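PDB 6OFT: probable zinc protease PqqL from Escherichia coli, which probably cleaves peptides as a zinc-dependent endopeptidase of the M16 family in the periplasm, this chain being the first half of the protein. Local coordinates for residues Y23-P28 / R379-R384; Q112-F117 / L213-D218; Q277-M282 / V414-E419. All coordinates share one frame; numbering follows the deposited sequence.

Contact 1: Y23-P28 / R379-R384; sequences YPHAHP and RMLTSR. With PO4 (phosphate ion), chain D.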
ATOM      1  N   TYR A  23      -3.985 -14.004 -15.198  1.00 21.21           N
ATOM      2  CA  TYR A  23      -3.974 -15.012 -14.153  1.00 20.28           C
ATOM      3  C   TYR A  23      -5.333 -15.679 -14.065  1.00 24.14           C
ATOM      4  O   TYR A  23      -6.322 -14.979 -13.838  1.00 22.83           O
ATOM      5  CB  TYR A  23      -3.543 -14.423 -12.796  1.00 20.19           C
ATOM      6  CG  TYR A  23      -3.157 -15.499 -11.801  1.00 21.65           C
ATOM      7  CD1 TYR A  23      -1.872 -16.036 -11.787  1.00 23.67           C
ATOM      8  CD2 TYR A  23      -4.088 -16.017 -10.909  1.00 22.59           C
ATOM      9  CE1 TYR A  23      -1.527 -17.067 -10.917  1.00 25.14           C
ATOM     10  CE2 TYR A  23      -3.752 -17.045 -10.025  1.00 24.00           C
ATOM     11  CZ  TYR A  23      -2.467 -17.563 -10.029  1.00 31.27           C
ATOM     12  OH  TYR A  23      -2.128 -18.571  -9.157  1.00 29.68           O
ATOM     13  N   PRO A  24      -5.408 -17.027 -14.228  1.00 22.00           N
ATOM     14  CA  PRO A  24      -6.718 -17.699 -14.131  1.00 21.21           C
ATOM     15  C   PRO A  24      -7.188 -17.828 -12.693  1.00 24.14           C
ATOM     16  O   PRO A  24      -6.374 -18.065 -11.806  1.00 24.00           O
ATOM     17  CB  PRO A  24      -6.460 -19.075 -14.756  1.00 23.18           C
ATOM     18  CG  PRO A  24      -4.992 -19.308 -14.553  1.00 27.11           C
ATOM     19  CD  PRO A  24      -4.311 -17.994 -14.500  1.00 22.04           C
ATOM     20  N   HIS A  25      -8.497 -17.664 -12.463  1.00 19.82           N
ATOM     21  CA  HIS A  25      -9.110 -17.808 -11.143  1.00 19.78           C
ATOM     22  C   HIS A  25     -10.596 -18.088 -11.306  1.00 24.02           C
ATOM     23  O   HIS A  25     -11.230 -17.475 -12.148  1.00 22.70           O
ATOM     24  CB  HIS A  25      -8.855 -16.585 -10.240  1.00 20.04           C
ATOM     25  CG  HIS A  25      -9.044 -16.897  -8.781  1.00 23.76           C
ATOM     26  ND1 HIS A  25      -8.279 -17.850  -8.149  1.00 25.38           N
ATOM     27  CD2 HIS A  25      -9.928 -16.391  -7.887  1.00 25.59           C
ATOM     28  CE1 HIS A  25      -8.691 -17.885  -6.896  1.00 24.84           C
ATOM     29  NE2 HIS A  25      -9.691 -17.036  -6.692  1.00 25.40           N
ATOM     30  N   ALA A  26     -11.150 -19.018 -10.540  1.00 22.86           N
ATOM     31  CA  ALA A  26     -12.572 -19.366 -10.693  1.00 23.63           C
ATOM     32  C   ALA A  26     -13.335 -19.294  -9.363  1.00 29.36           C
ATOM     33  O   ALA A  26     -14.158 -20.153  -9.059  1.00 28.17           O
ATOM     34  CB  ALA A  26     -12.706 -20.752 -11.331  1.00 24.42           C
ATOM     35  N   HIS A  27     -13.057 -18.248  -8.576  1.00 28.87           N
ATOM     36  CA  HIS A  27     -13.711 -17.978  -7.299  1.00 29.91           C
ATOM     37  C   HIS A  27     -13.879 -16.441  -7.175  1.00 33.38           C
ATOM     38  O   HIS A  27     -12.920 -15.746  -6.807  1.00 32.67           O
ATOM     39  CB  HIS A  27     -12.913 -18.587  -6.133  1.00 31.74           C
ATOM     40  CG  HIS A  27     -13.605 -18.513  -4.807  1.00 35.97           C
ATOM     41  ND1 HIS A  27     -13.235 -17.582  -3.849  1.00 37.77           N
ATOM     42  CD2 HIS A  27     -14.628 -19.255  -4.323  1.00 38.39           C
ATOM     43  CE1 HIS A  27     -14.024 -17.802  -2.811  1.00 37.53           C
ATOM     44  NE2 HIS A  27     -14.888 -18.788  -3.054  1.00 38.47           N
ATOM     45  N   PRO A  28     -15.053 -15.872  -7.573  1.00 28.32           N
ATOM     46  CA  PRO A  28     -16.266 -16.548  -8.069  1.00 27.45           C
ATOM     47  C   PRO A  28     -16.151 -17.029  -9.509  1.00 27.84           C
ATOM     48  O   PRO A  28     -15.388 -16.475 -10.305  1.00 24.22           O
ATOM     49  CB  PRO A  28     -17.365 -15.481  -7.890  1.00 29.68           C
ATOM     50  CG  PRO A  28     -16.666 -14.180  -7.926  1.00 33.49           C
ATOM     51  CD  PRO A  28     -15.235 -14.410  -7.504  1.00 28.71           C
ATOM     52  N   ARG A 379     -10.507  -9.986  -5.632  1.00 22.87           N
ATOM     53  CA  ARG A 379     -10.054  -8.605  -5.437  1.00 22.25           C
ATOM     54  C   ARG A 379      -8.621  -8.539  -4.852  1.00 28.01           C
ATOM     55  O   ARG A 379      -7.761  -7.859  -5.417  1.00 27.17           O
ATOM     56  CB  ARG A 379     -11.068  -7.846  -4.552  1.00 24.11           C
ATOM     57  CG  ARG A 379     -10.578  -6.466  -4.114  1.00 37.11           C
ATOM     58  CD  ARG A 379     -11.646  -5.398  -4.122  1.00 45.17           C
ATOM     59  NE  ARG A 379     -11.033  -4.081  -4.329  1.00 59.12           N
ATOM     60  CZ  ARG A 379     -10.922  -3.477  -5.510  1.00 68.70           C
ATOM     61  NH1 ARG A 379     -11.417  -4.046  -6.605  1.00 54.55           N
ATOM     62  NH2 ARG A 379     -10.336  -2.291  -5.602  1.00 51.99           N
ATOM     63  N   MET A 380      -8.374  -9.255  -3.731  1.00 27.76           N
ATOM     64  CA  MET A 380      -7.081  -9.311  -3.044  1.00 29.44           C
ATOM     65  C   MET A 380      -5.988  -9.883  -3.956  1.00 26.66           C
ATOM     66  O   MET A 380      -4.880  -9.365  -3.979  1.00 24.28           O
ATOM     67  CB  MET A 380      -7.201 -10.118  -1.739  1.00 34.57           C
ATOM     68  CG  MET A 380      -5.900 -10.205  -0.937  1.00 42.66           C
ATOM     69  SD  MET A 380      -5.094  -8.605  -0.588  1.00 51.16           S
ATOM     70  CE  MET A 380      -6.378  -7.798   0.453  1.00 48.12           C
ATOM     71  N   LEU A 381      -6.312 -10.938  -4.713  1.00 22.43           N
ATOM     72  CA  LEU A 381      -5.392 -11.553  -5.667  1.00 21.47           C
ATOM     73  C   LEU A 381      -5.068 -10.565  -6.808  1.00 23.43           C
ATOM     74  O   LEU A 381      -3.895 -10.425  -7.181  1.00 22.72           O
ATOM     75  CB  LEU A 381      -6.012 -12.863  -6.194  1.00 21.64           C
ATOM     76  CG  LEU A 381      -5.247 -13.622  -7.273  1.00 26.58           C
ATOM     77  CD1 LEU A 381      -3.865 -14.061  -6.787  1.00 26.62           C
ATOM     78  CD2 LEU A 381      -6.049 -14.814  -7.751  1.00 26.38           C
ATOM     79  N   THR A 382      -6.086  -9.837  -7.317  1.00 20.37           N
ATOM     80  CA  THR A 382      -5.861  -8.832  -8.381  1.00 20.52           C
ATOM     81  C   THR A 382      -4.952  -7.702  -7.867  1.00 24.10           C
ATOM     82  O   THR A 382      -4.043  -7.264  -8.590  1.00 22.64           O
ATOM     83  CB  THR A 382      -7.181  -8.295  -8.981  1.00 22.69           C
ATOM     84  OG1 THR A 382      -8.058  -9.385  -9.234  1.00 22.97           O
ATOM     85  CG2 THR A 382      -6.960  -7.524 -10.288  1.00 17.66           C
ATOM     86  N   SER A 383      -5.172  -7.273  -6.599  1.00 21.14           N
ATOM     87  CA  SER A 383      -4.378  -6.213  -5.955  1.00 20.17           C
ATOM     88  C   SER A 383      -2.915  -6.624  -5.794  1.00 22.73           C
ATOM     89  O   SER A 383      -2.030  -5.820  -6.082  1.00 20.76           O
ATOM     90  CB  SER A 383      -4.976  -5.822  -4.602  1.00 22.95           C
ATOM     91  OG  SER A 383      -6.306  -5.369  -4.781  1.00 31.44           O
ATOM     92  N   ARG A 384      -2.660  -7.883  -5.337  1.00 21.48           N
ATOM     93  CA  ARG A 384      -1.298  -8.405  -5.158  1.00 20.55           C
ATOM     94  C   ARG A 384      -0.548  -8.418  -6.496  1.00 23.31           C
ATOM     95  O   ARG A 384       0.625  -8.053  -6.543  1.00 21.80           O
ATOM     96  CB  ARG A 384      -1.315  -9.804  -4.489  1.00 21.48           C
ATOM     97  CG  ARG A 384       0.085 -10.382  -4.259  1.00 31.79           C
ATOM     98  CD  ARG A 384       0.150 -11.502  -3.210  1.00 34.91           C
ATOM     99  NE  ARG A 384      -0.086 -12.835  -3.766  1.00 39.74           N
ATOM    100  CZ  ARG A 384       0.858 -13.617  -4.290  1.00 53.33           C
ATOM    101  NH1 ARG A 384       2.115 -13.192  -4.375  1.00 31.84           N
ATOM    102  NH2 ARG A 384       0.547 -14.822  -4.751  1.00 40.73           N
TER
HETATM  103  P   PO4 D1002      -6.110 -20.673  -9.216  1.00 41.27           P
HETATM  104  O1  PO4 D1002      -6.119 -19.335  -8.452  1.00 38.42           O
HETATM  105  O2  PO4 D1002      -5.198 -21.710  -8.407  1.00 42.84           O
HETATM  106  O3  PO4 D1002      -7.587 -21.274  -9.371  1.00 40.19           O
HETATM  107  O4  PO4 D1002      -5.471 -20.409 -10.658  1.00 41.59           O

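Contact 2: Q112-F117 / L213-D218; sequences QVMAIF and LALIKD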
ATOM      1  N   GLN A 112     -17.131  -4.986 -25.566  1.00 21.59           N
ATOM      2  CA  GLN A 112     -17.540  -3.627 -25.353  1.00 21.21           C
ATOM      3  C   GLN A 112     -16.668  -2.964 -24.274  1.00 24.71           C
ATOM      4  O   GLN A 112     -16.204  -1.844 -24.487  1.00 23.79           O
ATOM      5  CB  GLN A 112     -19.038  -3.581 -24.992  1.00 22.96           C
ATOM      6  CG  GLN A 112     -19.558  -2.187 -24.695  1.00 32.91           C
ATOM      7  CD  GLN A 112     -19.551  -1.285 -25.899  1.00 47.98           C
ATOM      8  OE1 GLN A 112     -20.572  -1.108 -26.558  1.00 40.11           O
ATOM      9  NE2 GLN A 112     -18.405  -0.671 -26.192  1.00 39.59           N
ATOM     10  N   VAL A 113     -16.408  -3.675 -23.135  1.00 21.25           N
ATOM     11  CA  VAL A 113     -15.570  -3.167 -22.034  1.00 21.17           C
ATOM     12  C   VAL A 113     -14.127  -2.916 -22.551  1.00 23.67           C
ATOM     13  O   VAL A 113     -13.535  -1.871 -22.263  1.00 23.39           O
ATOM     14  CB  VAL A 113     -15.629  -4.103 -20.775  1.00 24.76           C
ATOM     15  CG1 VAL A 113     -14.544  -3.762 -19.764  1.00 24.52           C
ATOM     16  CG2 VAL A 113     -17.000  -4.046 -20.102  1.00 24.12           C
ATOM     17  N   MET A 114     -13.601  -3.843 -23.361  1.00 19.77           N
ATOM     18  CA  MET A 114     -12.257  -3.733 -23.953  1.00 19.11           C
ATOM     19  C   MET A 114     -12.149  -2.516 -24.891  1.00 24.04           C
ATOM     20  O   MET A 114     -11.099  -1.879 -24.940  1.00 24.22           O
ATOM     21  CB  MET A 114     -11.911  -5.014 -24.722  1.00 20.95           C
ATOM     22  CG  MET A 114     -11.582  -6.205 -23.833  1.00 24.17           C
ATOM     23  SD  MET A 114     -10.327  -5.904 -22.558  1.00 27.84           S
ATOM     24  CE  MET A 114      -8.888  -5.538 -23.551  1.00 25.06           C
ATOM     25  N   ALA A 115     -13.234  -2.205 -25.621  1.00 21.53           N
ATOM     26  CA  ALA A 115     -13.310  -1.065 -26.543  1.00 21.09           C
ATOM     27  C   ALA A 115     -13.228   0.252 -25.755  1.00 25.62           C
ATOM     28  O   ALA A 115     -12.534   1.173 -26.192  1.00 25.30           O
ATOM     29  CB  ALA A 115     -14.583  -1.127 -27.357  1.00 22.20           C
ATOM     30  N   ILE A 116     -13.866   0.302 -24.554  1.00 22.27           N
ATOM     31  CA  ILE A 116     -13.806   1.444 -23.632  1.00 21.19           C
ATOM     32  C   ILE A 116     -12.364   1.599 -23.105  1.00 23.34           C
ATOM     33  O   ILE A 116     -11.872   2.722 -23.038  1.00 23.54           O
ATOM     34  CB  ILE A 116     -14.865   1.336 -22.495  1.00 23.50           C
ATOM     35  CG1 ILE A 116     -16.308   1.480 -23.058  1.00 24.22           C
ATOM     36  CG2 ILE A 116     -14.605   2.374 -21.390  1.00 23.42           C
ATOM     37  CD1 ILE A 116     -17.434   1.106 -22.115  1.00 24.15           C
ATOM     38  N   PHE A 117     -11.687   0.485 -22.748  1.00 20.72           N
ATOM     39  CA  PHE A 117     -10.296   0.532 -22.263  1.00 20.70           C
ATOM     40  C   PHE A 117      -9.355   1.086 -23.335  1.00 25.49           C
ATOM     41  O   PHE A 117      -8.456   1.866 -23.018  1.00 25.67           O
ATOM     42  CB  PHE A 117      -9.803  -0.843 -21.769  1.00 21.51           C
ATOM     43  CG  PHE A 117     -10.119  -1.174 -20.323  1.00 21.82           C
ATOM     44  CD1 PHE A 117      -9.501  -0.491 -19.284  1.00 23.46           C
ATOM     45  CD2 PHE A 117     -10.984  -2.216 -20.003  1.00 23.41           C
ATOM     46  CE1 PHE A 117      -9.756  -0.828 -17.950  1.00 24.50           C
ATOM     47  CE2 PHE A 117     -11.231  -2.559 -18.669  1.00 26.04           C
ATOM     48  CZ  PHE A 117     -10.620  -1.861 -17.652  1.00 24.26           C
ATOM     49  N   LEU A 213      -5.760 -13.684 -24.037  1.00 22.25           N
ATOM     50  CA  LEU A 213      -4.714 -13.117 -24.907  1.00 21.56           C
ATOM     51  C   LEU A 213      -5.321 -12.482 -26.162  1.00 27.27           C
ATOM     52  O   LEU A 213      -4.851 -11.434 -26.604  1.00 26.68           O
ATOM     53  CB  LEU A 213      -3.653 -14.174 -25.288  1.00 21.13           C
ATOM     54  CG  LEU A 213      -2.666 -14.515 -24.163  1.00 23.91           C
ATOM     55  CD1 LEU A 213      -2.016 -15.867 -24.378  1.00 23.47           C
ATOM     56  CD2 LEU A 213      -1.623 -13.411 -23.986  1.00 23.87           C
ATOM     57  N   ALA A 214      -6.397 -13.098 -26.705  1.00 24.66           N
ATOM     58  CA  ALA A 214      -7.081 -12.567 -27.875  1.00 24.93           C
ATOM     59  C   ALA A 214      -7.796 -11.258 -27.535  1.00 29.04           C
ATOM     60  O   ALA A 214      -7.735 -10.343 -28.342  1.00 26.65           O
ATOM     61  CB  ALA A 214      -8.066 -13.587 -28.431  1.00 26.21           C
ATOM     62  N   LEU A 215      -8.442 -11.154 -26.336  1.00 28.11           N
ATOM     63  CA  LEU A 215      -9.141  -9.927 -25.891  1.00 28.66           C
ATOM     64  C   LEU A 215      -8.187  -8.748 -25.924  1.00 31.17           C
ATOM     65  O   LEU A 215      -8.521  -7.710 -26.473  1.00 31.15           O
ATOM     66  CB  LEU A 215      -9.673 -10.067 -24.446  1.00 29.05           C
ATOM     67  CG  LEU A 215     -11.121 -10.520 -24.207  1.00 34.95           C
ATOM     68  CD1 LEU A 215     -11.438 -10.483 -22.721  1.00 35.09           C
ATOM     69  CD2 LEU A 215     -12.138  -9.652 -24.957  1.00 36.78           C
ATOM     70  N   ILE A 216      -6.979  -8.935 -25.359  1.00 26.55           N
ATOM     71  CA  ILE A 216      -5.924  -7.924 -25.278  1.00 25.29           C
ATOM     72  C   ILE A 216      -5.385  -7.558 -26.653  1.00 29.87           C
ATOM     73  O   ILE A 216      -5.373  -6.374 -27.002  1.00 28.82           O
ATOM     74  CB  ILE A 216      -4.810  -8.363 -24.282  1.00 27.10           C
ATOM     75  CG1 ILE A 216      -5.366  -8.463 -22.847  1.00 25.95           C
ATOM     76  CG2 ILE A 216      -3.566  -7.451 -24.359  1.00 27.53           C
ATOM     77  CD1 ILE A 216      -4.521  -9.298 -21.885  1.00 25.61           C
ATOM     78  N   LYS A 217      -4.926  -8.557 -27.430  1.00 27.72           N
ATOM     79  CA  LYS A 217      -4.362  -8.303 -28.758  1.00 27.51           C
ATOM     80  C   LYS A 217      -5.380  -7.690 -29.732  1.00 30.69           C
ATOM     81  O   LYS A 217      -5.041  -6.737 -30.430  1.00 30.61           O
ATOM     82  CB  LYS A 217      -3.692  -9.559 -29.341  1.00 30.02           C
ATOM     83  CG  LYS A 217      -2.784  -9.253 -30.534  1.00 35.59           C
ATOM     84  CD  LYS A 217      -2.006 -10.465 -31.037  1.00 37.90           C
ATOM     85  CE  LYS A 217      -1.313 -10.170 -32.345  1.00 37.77           C
ATOM     86  NZ  LYS A 217      -2.279 -10.088 -33.480  1.00 39.53           N
ATOM     87  N   ASP A 218      -6.620  -8.203 -29.761  1.00 26.20           N
ATOM     88  CA  ASP A 218      -7.653  -7.679 -30.665  1.00 25.67           C
ATOM     89  C   ASP A 218      -8.039  -6.238 -30.384  1.00 31.18           C
ATOM     90  O   ASP A 218      -8.497  -5.549 -31.295  1.00 32.65           O
ATOM     91  CB  ASP A 218      -8.926  -8.534 -30.611  1.00 26.49           C
ATOM     92  CG  ASP A 218      -8.819  -9.921 -31.220  1.00 35.10           C
ATOM     93  OD1 ASP A 218      -9.797 -10.693 -31.108  1.00 37.35           O
ATOM     94  OD2 ASP A 218      -7.753 -10.242 -31.797  1.00 36.59           O
TER

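Contact 3: Q277-M282 / V414-E419; sequences QAEWSM and VQSLAE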
ATOM      1  N   GLN A 277      13.399  -9.043   4.008  1.00 29.76           N
ATOM      2  CA  GLN A 277      11.992  -8.701   4.262  1.00 29.75           C
ATOM      3  C   GLN A 277      11.417  -9.620   5.324  1.00 31.81           C
ATOM      4  O   GLN A 277      10.669  -9.155   6.183  1.00 30.80           O
ATOM      5  CB  GLN A 277      11.155  -8.773   2.962  1.00 31.18           C
ATOM      6  CG  GLN A 277       9.708  -8.217   3.075  1.00 38.45           C
ATOM      7  CD  GLN A 277       8.658  -9.161   3.657  1.00 48.05           C
ATOM      8  OE1 GLN A 277       8.869 -10.366   3.821  1.00 44.90           O
ATOM      9  NE2 GLN A 277       7.478  -8.630   3.977  1.00 32.34           N
ATOM     10  N   ALA A 278      11.736 -10.927   5.252  1.00 27.36           N
ATOM     11  CA  ALA A 278      11.251 -11.921   6.217  1.00 26.98           C
ATOM     12  C   ALA A 278      11.751 -11.622   7.646  1.00 28.98           C
ATOM     13  O   ALA A 278      11.026 -11.866   8.603  1.00 28.70           O
ATOM     14  CB  ALA A 278      11.672 -13.321   5.794  1.00 27.98           C
ATOM     15  N   GLU A 279      12.970 -11.093   7.780  1.00 25.18           N
ATOM     16  CA  GLU A 279      13.531 -10.731   9.088  1.00 25.77           C
ATOM     17  C   GLU A 279      12.803  -9.530   9.704  1.00 28.11           C
ATOM     18  O   GLU A 279      12.534  -9.568  10.900  1.00 26.46           O
ATOM     19  CB  GLU A 279      15.044 -10.497   9.018  1.00 26.95           C
ATOM     20  CG  GLU A 279      15.818 -11.798   8.846  1.00 30.97           C
ATOM     21  CD  GLU A 279      17.318 -11.715   9.041  1.00 41.99           C
ATOM     22  OE1 GLU A 279      17.903 -10.649   8.752  1.00 36.19           O
ATOM     23  OE2 GLU A 279      17.915 -12.730   9.461  1.00 41.14           O
ATOM     24  N   TRP A 280      12.453  -8.490   8.901  1.00 24.96           N
ATOM     25  CA  TRP A 280      11.693  -7.343   9.440  1.00 25.77           C
ATOM     26  C   TRP A 280      10.295  -7.776   9.844  1.00 27.66           C
ATOM     27  O   TRP A 280       9.812  -7.349  10.884  1.00 28.93           O
ATOM     28  CB  TRP A 280      11.608  -6.151   8.463  1.00 25.03           C
ATOM     29  CG  TRP A 280      12.907  -5.451   8.199  1.00 26.82           C
ATOM     30  CD1 TRP A 280      13.502  -5.270   6.986  1.00 29.92           C
ATOM     31  CD2 TRP A 280      13.791  -4.868   9.174  1.00 27.26           C
ATOM     32  NE1 TRP A 280      14.704  -4.615   7.139  1.00 30.45           N
ATOM     33  CE2 TRP A 280      14.909  -4.363   8.473  1.00 31.84           C
ATOM     34  CE3 TRP A 280      13.746  -4.723  10.580  1.00 28.96           C
ATOM     35  CZ2 TRP A 280      15.972  -3.714   9.123  1.00 31.40           C
ATOM     36  CZ3 TRP A 280      14.807  -4.109  11.227  1.00 30.86           C
ATOM     37  CH2 TRP A 280      15.898  -3.597  10.503  1.00 31.86           C
ATOM     38  N   SER A 281       9.661  -8.636   9.027  1.00 23.18           N
ATOM     39  CA  SER A 281       8.325  -9.194   9.231  1.00 22.76           C
ATOM     40  C   SER A 281       8.281 -10.052  10.495  1.00 28.96           C
ATOM     41  O   SER A 281       7.304  -9.994  11.242  1.00 28.57           O
ATOM     42  CB  SER A 281       7.920 -10.029   8.019  1.00 25.92           C
ATOM     43  OG  SER A 281       6.667 -10.660   8.221  1.00 34.08           O
ATOM     44  N   MET A 282       9.342 -10.842  10.733  1.00 26.72           N
ATOM     45  CA  MET A 282       9.430 -11.695  11.911  1.00 27.29           C
ATOM     46  C   MET A 282       9.671 -10.906  13.174  1.00 31.54           C
ATOM     47  O   MET A 282       9.049 -11.232  14.176  1.00 32.98           O
ATOM     48  CB  MET A 282      10.444 -12.809  11.731  1.00 29.60           C
ATOM     49  CG  MET A 282       9.826 -13.966  10.991  1.00 33.27           C
ATOM     50  SD  MET A 282      10.966 -15.299  10.756  1.00 37.33           S
ATOM     51  CE  MET A 282      10.083 -16.224   9.570  1.00 34.03           C
ATOM     52  N   VAL A 414      18.017 -16.542  15.923  1.00 22.03           N
ATOM     53  CA  VAL A 414      17.859 -15.687  17.088  1.00 23.47           C
ATOM     54  C   VAL A 414      19.021 -14.667  17.069  1.00 25.82           C
ATOM     55  O   VAL A 414      18.817 -13.505  17.414  1.00 26.86           O
ATOM     56  CB  VAL A 414      17.841 -16.593  18.343  1.00 30.33           C
ATOM     57  CG1 VAL A 414      18.474 -15.927  19.555  1.00 30.96           C
ATOM     58  CG2 VAL A 414      16.418 -17.060  18.637  1.00 30.78           C
ATOM     59  N   GLN A 415      20.210 -15.095  16.577  1.00 19.35           N
ATOM     60  CA  GLN A 415      21.403 -14.244  16.443  1.00 18.14           C
ATOM     61  C   GLN A 415      21.282 -13.260  15.286  1.00 23.14           C
ATOM     62  O   GLN A 415      21.696 -12.106  15.436  1.00 24.51           O
ATOM     63  CB  GLN A 415      22.689 -15.090  16.300  1.00 18.90           C
ATOM     64  CG  GLN A 415      23.044 -15.868  17.573  1.00 24.53           C
ATOM     65  CD  GLN A 415      22.312 -17.183  17.693  1.00 29.86           C
ATOM     66  OE1 GLN A 415      21.643 -17.653  16.767  1.00 24.82           O
ATOM     67  NE2 GLN A 415      22.410 -17.804  18.848  1.00 23.49           N
ATOM     68  N   SER A 416      20.722 -13.694  14.136  1.00 20.80           N
ATOM     69  CA  SER A 416      20.564 -12.793  12.979  1.00 20.09           C
ATOM     70  C   SER A 416      19.531 -11.695  13.278  1.00 24.44           C
ATOM     71  O   SER A 416      19.711 -10.539  12.882  1.00 23.43           O
ATOM     72  CB  SER A 416      20.240 -13.569  11.700  1.00 20.64           C
ATOM     73  OG  SER A 416      18.896 -14.017  11.621  1.00 24.72           O
ATOM     74  N   LEU A 417      18.486 -12.052  14.031  1.00 22.19           N
ATOM     75  CA  LEU A 417      17.452 -11.113  14.453  1.00 22.10           C
ATOM     76  C   LEU A 417      17.950 -10.148  15.545  1.00 26.09           C
ATOM     77  O   LEU A 417      17.505  -8.998  15.584  1.00 26.54           O
ATOM     78  CB  LEU A 417      16.192 -11.859  14.915  1.00 22.22           C
ATOM     79  CG  LEU A 417      15.399 -12.622  13.845  1.00 26.60           C
ATOM     80  CD1 LEU A 417      14.134 -13.184  14.436  1.00 26.35           C
ATOM     81  CD2 LEU A 417      15.047 -11.735  12.622  1.00 27.59           C
ATOM     82  N   ALA A 418      18.863 -10.606  16.426  1.00 22.67           N
ATOM     83  CA  ALA A 418      19.436  -9.772  17.494  1.00 22.44           C
ATOM     84  C   ALA A 418      20.285  -8.690  16.848  1.00 27.01           C
ATOM     85  O   ALA A 418      20.257  -7.548  17.301  1.00 27.46           O
ATOM     86  CB  ALA A 418      20.275 -10.615  18.453  1.00 23.29           C
ATOM     87  N   GLU A 419      20.984  -9.035  15.746  1.00 24.42           N
ATOM     88  CA  GLU A 419      21.792  -8.101  14.966  1.00 24.60           C
ATOM     89  C   GLU A 419      20.915  -7.020  14.338  1.00 27.79           C
ATOM     90  O   GLU A 419      21.236  -5.831  14.461  1.00 27.23           O
ATOM     91  CB  GLU A 419      22.569  -8.837  13.874  1.00 26.07           C
ATOM     92  CG  GLU A 419      23.765  -8.048  13.370  1.00 39.63           C
ATOM     93  CD  GLU A 419      24.120  -8.317  11.924  1.00 59.03           C
ATOM     94  OE1 GLU A 419      24.193  -9.504  11.531  1.00 48.36           O
ATOM     95  OE2 GLU A 419      24.332  -7.331  11.182  1.00 55.65           O
TER
HETATM   96  O   HOH W   1      20.415 -10.059  10.290  1.00 33.54           O

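Contact 1: Y23-P28 / R379-R384
Tyr23, at the end of strand 19-24 in the six-stranded mixed sheet, and His25 just beyond it meet Leu381 of helix 378-391, which packs on that sheet. One methyl does the touching. Leu381 CD2 sits 3.9 Å from the centroid of the His25 ring and only 18° off the ring normal, a CH-pi contact over the face. The same CD2 lies 3.9 Å from Tyr23 CD2, approaching that ring obliquely. With CG anti to the backbone N (chi1 -160°), the His25 imidazole turns a face to the methyl and an edge to a phosphate. His25 ND1 donates in the ring plane to PO4 O1 at 2.6 Å, with an N-H...O angle of 152°, while NE2 bonds to Arg376 O; two acceptors probably favour a charged imidazolium. Gln373 NE2 and Arg376 NH2 also bind the phosphate, an ion probably from the crystallisation liquor. Were His25 replaced by an alanine, Leu381 CD2 would probably lose the ring face it packs on, and PO4 O1 and Arg376 O would each lose a donor. Leu381 also touches Val204 of strand 199-205, which pairs with strand 19-24: a helix laid across a sheet face, consistent with the layered alpha/beta build of M16 domains.

Contact 2: Q112-F117 / L213-D218
Met114 of helix 107-122 and Leu215 of helix 209-220 set their side chains against each other at about a right angle. Met114 starts toward the other helix, whereas the CB of Leu215 points across the line between the two. The methionine spans the gap: its CG lies 3.7 Å from Leu215 CD2, and its far end passes on to the backbone behind. All three of its torsions are near -60° (chi2 -52°, chi3 -63°), which curls the chain and brings CE to 3.7 Å from Leu215 O and 4.2 Å from Ile216 CA. Leu215 therefore meets Met114 at two levels, a methyl branch against CG and a carbonyl against CE. That oxygen accepts a hydrogen bond from Asn219 ND2; the methyl only packs against it. Ile216 starts away from the other helix, and its side chain touches Tyr20 and Ile22 of strand 19-24. Within these two segments the CA atoms come closest at Met114 and Leu215, 7.2 Å apart. The side chains meet each other through carbon atoms alone, and 127 Å² is buried in all. Met114 also rests on Leu34 of strand 31-38, as do Val113 and Phe117. Two neighbouring helices thus share a footing on one six-stranded sheet, as expected of the helical layer in an M16 alpha/beta domain.

Contact 3: Q277-M282 / V414-E419
Glu279 reaches from helix 271-296 to Ser416 in the first turn of helix 414-425, and its conformation decides which atoms meet. CG stands anti to the carbonyl carbon (chi1 -73°) and the chain runs extended beyond it, carrying the carboxylate across the gap. Ser416 OG donates to Glu279 OE2 at 2.7 Å, reaching the syn side of that oxygen but 34° out of the carboxylate plane. The serine takes the less roomy rotamer, OG lying between its own N and carbonyl carbon (chi1 77°); there the hydroxyl also accepts the N-H of Thr413, as the third helical residue does in one half of a capping box. Glu279 OE1 is occupied separately: a water donates to it at 3.0 Å and to Ser416 O at 2.7 Å, so both carboxylate oxygens are tied to one residue. A long, weak ion pair with Lys420 may offset some of the charge.

These helices belong to the second alpha/beta unit of the chain, built on the five-stranded sheet; Trp280 rests on Gln318 and Leu320 of its strand 317-326, and helix 414-425 leads into strand 430-436.

Beside the polar link the packing is apolar. Leu417 has CG anti to its carbonyl carbon; chi2 sends CD1 straight on from CA and leaves CD2 as the side branch turned to Glu279, 3.8 Å from its CB and 3.7 Å from its O. The methyl therefore lies against the base of the glutamate. Met282 starts in the same direction, but its end turns off toward Leu355 and Val358 of helix 352-371, and Leu417 touches Leu355 as well.

Every touching residue of contact 1 is buried, its centre about 17 Å from that of the chain; contacts 2 and 3, at about 28 and 22 Å, each include one partly exposed residue (Leu215, Ser416). Contacts 1 and 2 share the six-stranded sheet but use opposite faces: on strand 31-38, Leu34 supports the helix of contact 2, whereas the adjacent Trp35 touches helix 378-391 of contact 1. Contact 3 belongs to the other sheet, across the chain's centre from contact 2. Contact 2 is van der Waals packing of helices with no polar bond between segments, contact 1 adds an anion at a ring edge, and contact 3 joins two helices through a carboxylate, a hydroxyl and a water.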